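Local structure of eukaryotic translation initiation factor 4 gamma 2 (Homo sapiens, 4IUL) at residues A[219-230]-A[243-254]. The protein probably takes part in translation initiation as a member of the eIF4G family, its MIF4G domain interacting with the helicase eIF4A. Numbering follows the deposited sequence.
Sequences MDQYFARMCSLM and LQDTVELREHHW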
ATOM      1  N   MET A 219      -7.873  17.534  -5.873  1.00 36.69           N
ATOM      2  CA  MET A 219      -9.006  16.761  -5.382  1.00 37.24           C
ATOM      3  C   MET A 219     -10.300  17.123  -6.105  1.00 38.11           C
ATOM      4  O   MET A 219     -11.091  16.239  -6.446  1.00 38.30           O
ATOM      5  CB  MET A 219      -9.172  16.962  -3.875  1.00 35.83           C
ATOM      6  CG  MET A 219      -7.990  16.464  -3.042  1.00 35.99           C
ATOM      7  SD  MET A 219      -7.748  14.679  -3.085  1.00 32.33           S
ATOM      8  CE  MET A 219      -8.767  14.184  -1.721  1.00 32.19           C
ATOM      9  N   ASP A 220     -10.521  18.415  -6.328  1.00 38.59           N
ATOM     10  CA  ASP A 220     -11.716  18.869  -7.036  1.00 40.46           C
ATOM     11  C   ASP A 220     -11.752  18.179  -8.389  1.00 40.83           C
ATOM     12  O   ASP A 220     -12.801  17.715  -8.844  1.00 40.78           O
ATOM     13  CB  ASP A 220     -11.689  20.384  -7.254  1.00 37.99           C
ATOM     14  CG  ASP A 220     -12.285  21.153  -6.100  1.00 40.63           C
ATOM     15  OD1 ASP A 220     -12.688  20.531  -5.086  1.00 39.87           O
ATOM     16  OD2 ASP A 220     -12.351  22.394  -6.212  1.00 42.63           O
ATOM     17  N   GLN A 221     -10.586  18.110  -9.021  1.00 41.45           N
ATOM     18  CA  GLN A 221     -10.444  17.486 -10.327  1.00 42.16           C
ATOM     19  C   GLN A 221     -10.813  15.994 -10.274  1.00 42.32           C
ATOM     20  O   GLN A 221     -11.490  15.487 -11.171  1.00 44.07           O
ATOM     21  CB  GLN A 221      -9.007  17.664 -10.809  1.00 44.47           C
ATOM     22  CG  GLN A 221      -8.828  17.618 -12.308  1.00 47.10           C
ATOM     23  CD  GLN A 221      -7.379  17.822 -12.711  1.00 51.42           C
ATOM     24  OE1 GLN A 221      -6.666  18.642 -12.120  1.00 52.21           O
ATOM     25  NE2 GLN A 221      -6.937  17.086 -13.728  1.00 51.60           N
ATOM     26  N   TYR A 222     -10.372  15.298  -9.223  1.00 40.24           N
ATOM     27  CA  TYR A 222     -10.659  13.872  -9.060  1.00 37.44           C
ATOM     28  C   TYR A 222     -12.159  13.606  -8.944  1.00 38.36           C
ATOM     29  O   TYR A 222     -12.708  12.744  -9.634  1.00 36.28           O
ATOM     30  CB  TYR A 222     -10.003  13.323  -7.788  1.00 36.66           C
ATOM     31  CG  TYR A 222      -8.488  13.277  -7.751  1.00 36.39           C
ATOM     32  CD1 TYR A 222      -7.815  13.338  -6.528  1.00 34.86           C
ATOM     33  CD2 TYR A 222      -7.726  13.148  -8.917  1.00 34.40           C
ATOM     34  CE1 TYR A 222      -6.429  13.276  -6.456  1.00 34.51           C
ATOM     35  CE2 TYR A 222      -6.330  13.079  -8.857  1.00 34.79           C
ATOM     36  CZ  TYR A 222      -5.689  13.147  -7.618  1.00 35.71           C
ATOM     37  OH  TYR A 222      -4.315  13.088  -7.527  1.00 36.11           O
ATOM     38  N   PHE A 223     -12.817  14.339  -8.049  1.00 38.08           N
ATOM     39  CA  PHE A 223     -14.239  14.143  -7.826  1.00 39.33           C
ATOM     40  C   PHE A 223     -15.159  14.611  -8.954  1.00 41.54           C
ATOM     41  O   PHE A 223     -16.325  14.213  -9.009  1.00 41.18           O
ATOM     42  CB  PHE A 223     -14.653  14.758  -6.485  1.00 36.57           C
ATOM     43  CG  PHE A 223     -14.280  13.910  -5.302  1.00 36.77           C
ATOM     44  CD1 PHE A 223     -12.956  13.840  -4.861  1.00 37.09           C
ATOM     45  CD2 PHE A 223     -15.240  13.126  -4.664  1.00 36.66           C
ATOM     46  CE1 PHE A 223     -12.592  13.001  -3.804  1.00 35.54           C
ATOM     47  CE2 PHE A 223     -14.890  12.283  -3.609  1.00 35.83           C
ATOM     48  CZ  PHE A 223     -13.559  12.219  -3.176  1.00 36.63           C
ATOM     49  N   ALA A 224     -14.648  15.452  -9.848  1.00 42.35           N
ATOM     50  CA  ALA A 224     -15.454  15.886 -10.982  1.00 45.38           C
ATOM     51  C   ALA A 224     -15.515  14.637 -11.857  1.00 46.92           C
ATOM     52  O   ALA A 224     -16.587  14.172 -12.254  1.00 47.72           O
ATOM     53  CB  ALA A 224     -14.764  17.015 -11.726  1.00 43.77           C
ATOM     54  N   ARG A 225     -14.337  14.088 -12.122  1.00 47.69           N
ATOM     55  CA  ARG A 225     -14.191  12.884 -12.919  1.00 48.23           C
ATOM     56  C   ARG A 225     -15.077  11.761 -12.366  1.00 48.50           C
ATOM     57  O   ARG A 225     -15.654  10.989 -13.132  1.00 49.93           O
ATOM     58  CB  ARG A 225     -12.716  12.477 -12.916  1.00 49.53           C
ATOM     59  CG  ARG A 225     -12.399  11.091 -13.433  1.00 52.03           C
ATOM     60  CD  ARG A 225     -12.677  10.935 -14.910  1.00 54.60           C
ATOM     61  NE  ARG A 225     -12.150   9.660 -15.393  1.00 56.17           N
ATOM     62  CZ  ARG A 225     -12.376   9.162 -16.602  1.00 56.23           C
ATOM     63  NH1 ARG A 225     -13.130   9.827 -17.469  1.00 55.74           N
ATOM     64  NH2 ARG A 225     -11.847   7.996 -16.943  1.00 55.45           N
ATOM     65  N   MET A 226     -15.195  11.689 -11.040  1.00 47.20           N
ATOM     66  CA  MET A 226     -16.004  10.666 -10.380  1.00 47.09           C
ATOM     67  C   MET A 226     -17.506  10.866 -10.581  1.00 49.60           C
ATOM     68  O   MET A 226     -18.249   9.891 -10.735  1.00 49.45           O
ATOM     69  CB  MET A 226     -15.698  10.626  -8.876  1.00 44.63           C
ATOM     70  CG  MET A 226     -14.389   9.918  -8.508  1.00 42.41           C
ATOM     71  SD  MET A 226     -13.801  10.256  -6.824  1.00 36.32           S
ATOM     72  CE  MET A 226     -14.811   9.155  -5.826  1.00 37.72           C
ATOM     73  N   CYS A 227     -17.949  12.122 -10.565  1.00 50.75           N
ATOM     74  CA  CYS A 227     -19.362  12.450 -10.751  1.00 51.05           C
ATOM     75  C   CYS A 227     -19.825  12.122 -12.162  1.00 53.35           C
ATOM     76  O   CYS A 227     -20.977  11.747 -12.369  1.00 53.94           O
ATOM     77  CB  CYS A 227     -19.618  13.937 -10.480  1.00 48.57           C
ATOM     78  SG  CYS A 227     -19.690  14.406  -8.738  1.00 45.08           S
ATOM     79  N   SER A 228     -18.923  12.266 -13.132  1.00 55.11           N
ATOM     80  CA  SER A 228     -19.259  11.988 -14.524  1.00 57.32           C
ATOM     81  C   SER A 228     -19.088  10.516 -14.889  1.00 58.87           C
ATOM     82  O   SER A 228     -18.895  10.186 -16.059  1.00 58.89           O
ATOM     83  CB  SER A 228     -18.400  12.846 -15.458  1.00 57.63           C
ATOM     84  OG  SER A 228     -17.029  12.518 -15.335  1.00 59.87           O
ATOM     85  N   LEU A 229     -19.158   9.641 -13.886  1.00 60.22           N
ATOM     86  CA  LEU A 229     -19.019   8.201 -14.092  1.00 61.30           C
ATOM     87  C   LEU A 229     -20.037   7.431 -13.256  1.00 63.16           C
ATOM     88  O   LEU A 229     -20.317   6.260 -13.529  1.00 63.97           O
ATOM     89  CB  LEU A 229     -17.611   7.719 -13.710  1.00 60.62           C
ATOM     90  CG  LEU A 229     -16.376   8.188 -14.486  1.00 60.73           C
ATOM     91  CD1 LEU A 229     -15.134   7.568 -13.862  1.00 59.18           C
ATOM     92  CD2 LEU A 229     -16.483   7.795 -15.949  1.00 59.91           C
ATOM     93  N   MET A 230     -20.585   8.080 -12.233  1.00 64.22           N
ATOM     94  CA  MET A 230     -21.558   7.421 -11.370  1.00 65.86           C
ATOM     95  C   MET A 230     -22.924   7.308 -12.026  1.00 66.85           C
ATOM     96  O   MET A 230     -23.841   6.710 -11.464  1.00 66.55           O
ATOM     97  CB  MET A 230     -21.685   8.157 -10.034  1.00 65.91           C
ATOM     98  CG  MET A 230     -22.004   9.626 -10.146  1.00 66.98           C
ATOM     99  SD  MET A 230     -22.252  10.356  -8.519  1.00 69.33           S
ATOM    100  CE  MET A 230     -24.005  10.744  -8.591  1.00 70.92           C
ATOM    101  N   LEU A 243     -19.731   5.000  -5.831  1.00 48.37           N
ATOM    102  CA  LEU A 243     -19.142   6.280  -6.194  1.00 48.25           C
ATOM    103  C   LEU A 243     -19.991   7.403  -5.613  1.00 48.73           C
ATOM    104  O   LEU A 243     -19.464   8.365  -5.056  1.00 49.13           O
ATOM    105  CB  LEU A 243     -19.051   6.421  -7.719  1.00 45.73           C
ATOM    106  CG  LEU A 243     -18.050   5.516  -8.446  1.00 45.60           C
ATOM    107  CD1 LEU A 243     -18.298   5.566  -9.951  1.00 44.31           C
ATOM    108  CD2 LEU A 243     -16.626   5.949  -8.109  1.00 44.54           C
ATOM    109  N   GLN A 244     -21.311   7.267  -5.735  1.00 49.49           N
ATOM    110  CA  GLN A 244     -22.241   8.268  -5.224  1.00 49.55           C
ATOM    111  C   GLN A 244     -22.100   8.464  -3.722  1.00 48.16           C
ATOM    112  O   GLN A 244     -22.198   9.585  -3.226  1.00 46.95           O
ATOM    113  CB  GLN A 244     -23.687   7.878  -5.541  1.00 52.09           C
ATOM    114  CG  GLN A 244     -24.020   7.834  -7.023  1.00 56.99           C
ATOM    115  CD  GLN A 244     -25.502   7.607  -7.284  1.00 59.59           C
ATOM    116  OE1 GLN A 244     -25.932   7.489  -8.435  1.00 60.41           O
ATOM    117  NE2 GLN A 244     -26.292   7.550  -6.213  1.00 60.14           N
ATOM    118  N   ASP A 245     -21.873   7.375  -2.996  1.00 47.11           N
ATOM    119  CA  ASP A 245     -21.734   7.470  -1.549  1.00 48.19           C
ATOM    120  C   ASP A 245     -20.428   8.158  -1.150  1.00 46.62           C
ATOM    121  O   ASP A 245     -20.375   8.866  -0.145  1.00 45.80           O
ATOM    122  CB  ASP A 245     -21.798   6.081  -0.907  1.00 50.75           C
ATOM    123  CG  ASP A 245     -21.787   6.141   0.614  1.00 52.90           C
ATOM    124  OD1 ASP A 245     -22.753   6.692   1.194  1.00 54.67           O
ATOM    125  OD2 ASP A 245     -20.814   5.647   1.228  1.00 52.20           O
ATOM    126  N   THR A 246     -19.376   7.945  -1.936  1.00 44.99           N
ATOM    127  CA  THR A 246     -18.080   8.555  -1.656  1.00 43.79           C
ATOM    128  C   THR A 246     -18.142  10.057  -1.936  1.00 42.27           C
ATOM    129  O   THR A 246     -17.717  10.868  -1.120  1.00 41.12           O
ATOM    130  CB  THR A 246     -16.971   7.910  -2.513  1.00 43.70           C
ATOM    131  OG1 THR A 246     -16.863   6.521  -2.176  1.00 44.24           O
ATOM    132  CG2 THR A 246     -15.633   8.586  -2.261  1.00 43.33           C
ATOM    133  N   VAL A 247     -18.686  10.414  -3.094  1.00 42.00           N
ATOM    134  CA  VAL A 247     -18.833  11.807  -3.492  1.00 42.26           C
ATOM    135  C   VAL A 247     -19.636  12.608  -2.464  1.00 43.84           C
ATOM    136  O   VAL A 247     -19.241  13.709  -2.079  1.00 43.07           O
ATOM    137  CB  VAL A 247     -19.525  11.905  -4.865  1.00 40.98           C
ATOM    138  CG1 VAL A 247     -20.111  13.289  -5.071  1.00 40.19           C
ATOM    139  CG2 VAL A 247     -18.516  11.604  -5.960  1.00 41.25           C
ATOM    140  N   GLU A 248     -20.759  12.045  -2.029  1.00 44.13           N
ATOM    141  CA  GLU A 248     -21.630  12.680  -1.048  1.00 45.49           C
ATOM    142  C   GLU A 248     -20.910  12.925   0.278  1.00 45.39           C
ATOM    143  O   GLU A 248     -21.189  13.902   0.971  1.00 44.34           O
ATOM    144  CB  GLU A 248     -22.859  11.803  -0.804  1.00 47.04           C
ATOM    145  CG  GLU A 248     -23.869  12.379   0.170  1.00 50.45           C
ATOM    146  CD  GLU A 248     -25.018  11.420   0.447  1.00 53.16           C
ATOM    147  OE1 GLU A 248     -25.752  11.073  -0.507  1.00 53.05           O
ATOM    148  OE2 GLU A 248     -25.184  11.009   1.617  1.00 53.59           O
ATOM    149  N   LEU A 249     -19.992  12.030   0.628  1.00 45.05           N
ATOM    150  CA  LEU A 249     -19.239  12.154   1.873  1.00 43.80           C
ATOM    151  C   LEU A 249     -18.306  13.359   1.805  1.00 43.99           C
ATOM    152  O   LEU A 249     -18.119  14.074   2.790  1.00 43.29           O
ATOM    153  CB  LEU A 249     -18.426  10.879   2.127  1.00 42.80           C
ATOM    154  CG  LEU A 249     -17.586  10.826   3.405  1.00 43.64           C
ATOM    155  CD1 LEU A 249     -18.484  10.999   4.614  1.00 41.39           C
ATOM    156  CD2 LEU A 249     -16.840   9.501   3.483  1.00 43.32           C
ATOM    157  N   ARG A 250     -17.732  13.590   0.630  1.00 43.95           N
ATOM    158  CA  ARG A 250     -16.818  14.710   0.454  1.00 44.34           C
ATOM    159  C   ARG A 250     -17.578  16.030   0.448  1.00 43.96           C
ATOM    160  O   ARG A 250     -17.108  17.026   1.001  1.00 42.49           O
ATOM    161  CB  ARG A 250     -16.032  14.571  -0.849  1.00 43.35           C
ATOM    162  CG  ARG A 250     -14.770  15.398  -0.846  1.00 42.28           C
ATOM    163  CD  ARG A 250     -14.529  16.085  -2.168  1.00 41.92           C
ATOM    164  NE  ARG A 250     -13.333  16.919  -2.110  1.00 40.52           N
ATOM    165  CZ  ARG A 250     -13.053  17.888  -2.974  1.00 41.09           C
ATOM    166  NH1 ARG A 250     -13.888  18.162  -3.976  1.00 38.11           N
ATOM    167  NH2 ARG A 250     -11.937  18.583  -2.835  1.00 39.82           N
ATOM    168  N   GLU A 251     -18.750  16.037  -0.183  1.00 43.57           N
ATOM    169  CA  GLU A 251     -19.571  17.239  -0.243  1.00 44.07           C
ATOM    170  C   GLU A 251     -19.956  17.648   1.182  1.00 42.95           C
ATOM    171  O   GLU A 251     -20.263  18.812   1.449  1.00 40.90           O
ATOM    172  CB  GLU A 251     -20.819  16.982  -1.096  1.00 46.21           C
ATOM    173  CG  GLU A 251     -20.490  16.577  -2.529  1.00 49.42           C
ATOM    174  CD  GLU A 251     -21.715  16.457  -3.425  1.00 52.20           C
ATOM    175  OE1 GLU A 251     -22.675  15.750  -3.044  1.00 52.94           O
ATOM    176  OE2 GLU A 251     -21.711  17.066  -4.519  1.00 53.80           O
ATOM    177  N   HIS A 252     -19.920  16.677   2.091  1.00 41.83           N
ATOM    178  CA  HIS A 252     -20.224  16.908   3.498  1.00 42.70           C
ATOM    179  C   HIS A 252     -18.937  17.107   4.316  1.00 41.53           C
ATOM    180  O   HIS A 252     -18.923  16.881   5.527  1.00 41.22           O
ATOM    181  CB  HIS A 252     -21.006  15.725   4.073  1.00 44.22           C
ATOM    182  CG  HIS A 252     -22.448  15.704   3.683  1.00 48.86           C
ATOM    183  ND1 HIS A 252     -22.865  15.699   2.369  1.00 51.22           N
ATOM    184  CD2 HIS A 252     -23.574  15.678   4.436  1.00 50.21           C
ATOM    185  CE1 HIS A 252     -24.186  15.672   2.329  1.00 52.24           C
ATOM    186  NE2 HIS A 252     -24.640  15.658   3.570  1.00 52.03           N
ATOM    187  N   HIS A 253     -17.864  17.531   3.652  1.00 40.09           N
ATOM    188  CA  HIS A 253     -16.589  17.754   4.324  1.00 40.73           C
ATOM    189  C   HIS A 253     -16.120  16.537   5.116  1.00 41.83           C
ATOM    190  O   HIS A 253     -15.597  16.675   6.222  1.00 42.57           O
ATOM    191  CB  HIS A 253     -16.687  18.953   5.273  1.00 38.35           C
ATOM    192  CG  HIS A 253     -17.011  20.243   4.586  1.00 39.06           C
ATOM    193  ND1 HIS A 253     -16.373  21.427   4.887  1.00 38.69           N
ATOM    194  CD2 HIS A 253     -17.902  20.535   3.611  1.00 39.06           C
ATOM    195  CE1 HIS A 253     -16.855  22.392   4.125  1.00 37.84           C
ATOM    196  NE2 HIS A 253     -17.785  21.877   3.341  1.00 39.05           N
ATOM    197  N   TRP A 254     -16.311  15.346   4.559  1.00 43.36           N
ATOM    198  CA  TRP A 254     -15.906  14.109   5.228  1.00 46.85           C
ATOM    199  C   TRP A 254     -16.386  14.016   6.677  1.00 49.58           C
ATOM    200  O   TRP A 254     -15.866  13.215   7.449  1.00 50.80           O
ATOM    201  CB  TRP A 254     -14.375  13.955   5.222  1.00 45.47           C
ATOM    202  CG  TRP A 254     -13.746  14.045   3.867  1.00 46.19           C
ATOM    203  CD1 TRP A 254     -13.229  15.161   3.273  1.00 46.32           C
ATOM    204  CD2 TRP A 254     -13.600  12.983   2.921  1.00 46.41           C
ATOM    205  NE1 TRP A 254     -12.773  14.861   2.012  1.00 46.38           N
ATOM    206  CE2 TRP A 254     -12.991  13.531   1.768  1.00 46.58           C
ATOM    207  CE3 TRP A 254     -13.933  11.621   2.930  1.00 46.98           C
ATOM    208  CZ2 TRP A 254     -12.703  12.763   0.638  1.00 44.45           C
ATOM    209  CZ3 TRP A 254     -13.645  10.859   1.806  1.00 46.42           C
ATOM    210  CH2 TRP A 254     -13.039  11.435   0.673  1.00 45.93           C
TER
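R250 lies across the ring of F223 and reaches on to D220. Its CD sits squarely over one face, 3.7 Å from the centroid of the F223 ring, a CH-pi contact; over the opposite face lies the sulfur of M226, so the ring is sandwiched. Beyond CD the guanidinium continues only 19° from the ring plane and meets D220 end-on, NH1 to OD1 at 2.9 Å and NH2 to the same OD1 at 3.1 Å. This salt bridge meets OD1 on its anti side, tilted somewhat out of the carboxylate plane, which stands 82° from the guanidinium. NE turns to a second acid, D211, which also takes the indole NE1 of W254. Replacing R250 with alanine would probably cost D220 and D211 the cation that bridges them and uncover the F223 face on which CD rests. V247 comes in at the rim of that ring, its CG2 3.8 Å from F223 CD2, while CG1, anti to the backbone N (chi1 160°), turns to the sulfur of C227. CZ of F223 meets CZ2 of W254 at 3.9 Å. Further along, the bent end of M226 brings CE within 3.7 Å of T246 CG2. The bent end of M230, SD and CE, lies across CG of Q244 at about a right angle, and M230 CB rests 3.9 Å from L243 CB. M203 of helix 193-210 touches F223 from outside the pair. The segments 219-227 and 243-251 run roughly antiparallel, their axes 10.2 Å apart at closest approach, consistent with the antiparallel helix packing of a HEAT-repeat fold, here between the last two helices of the modelled chain, within the MIF4G domain.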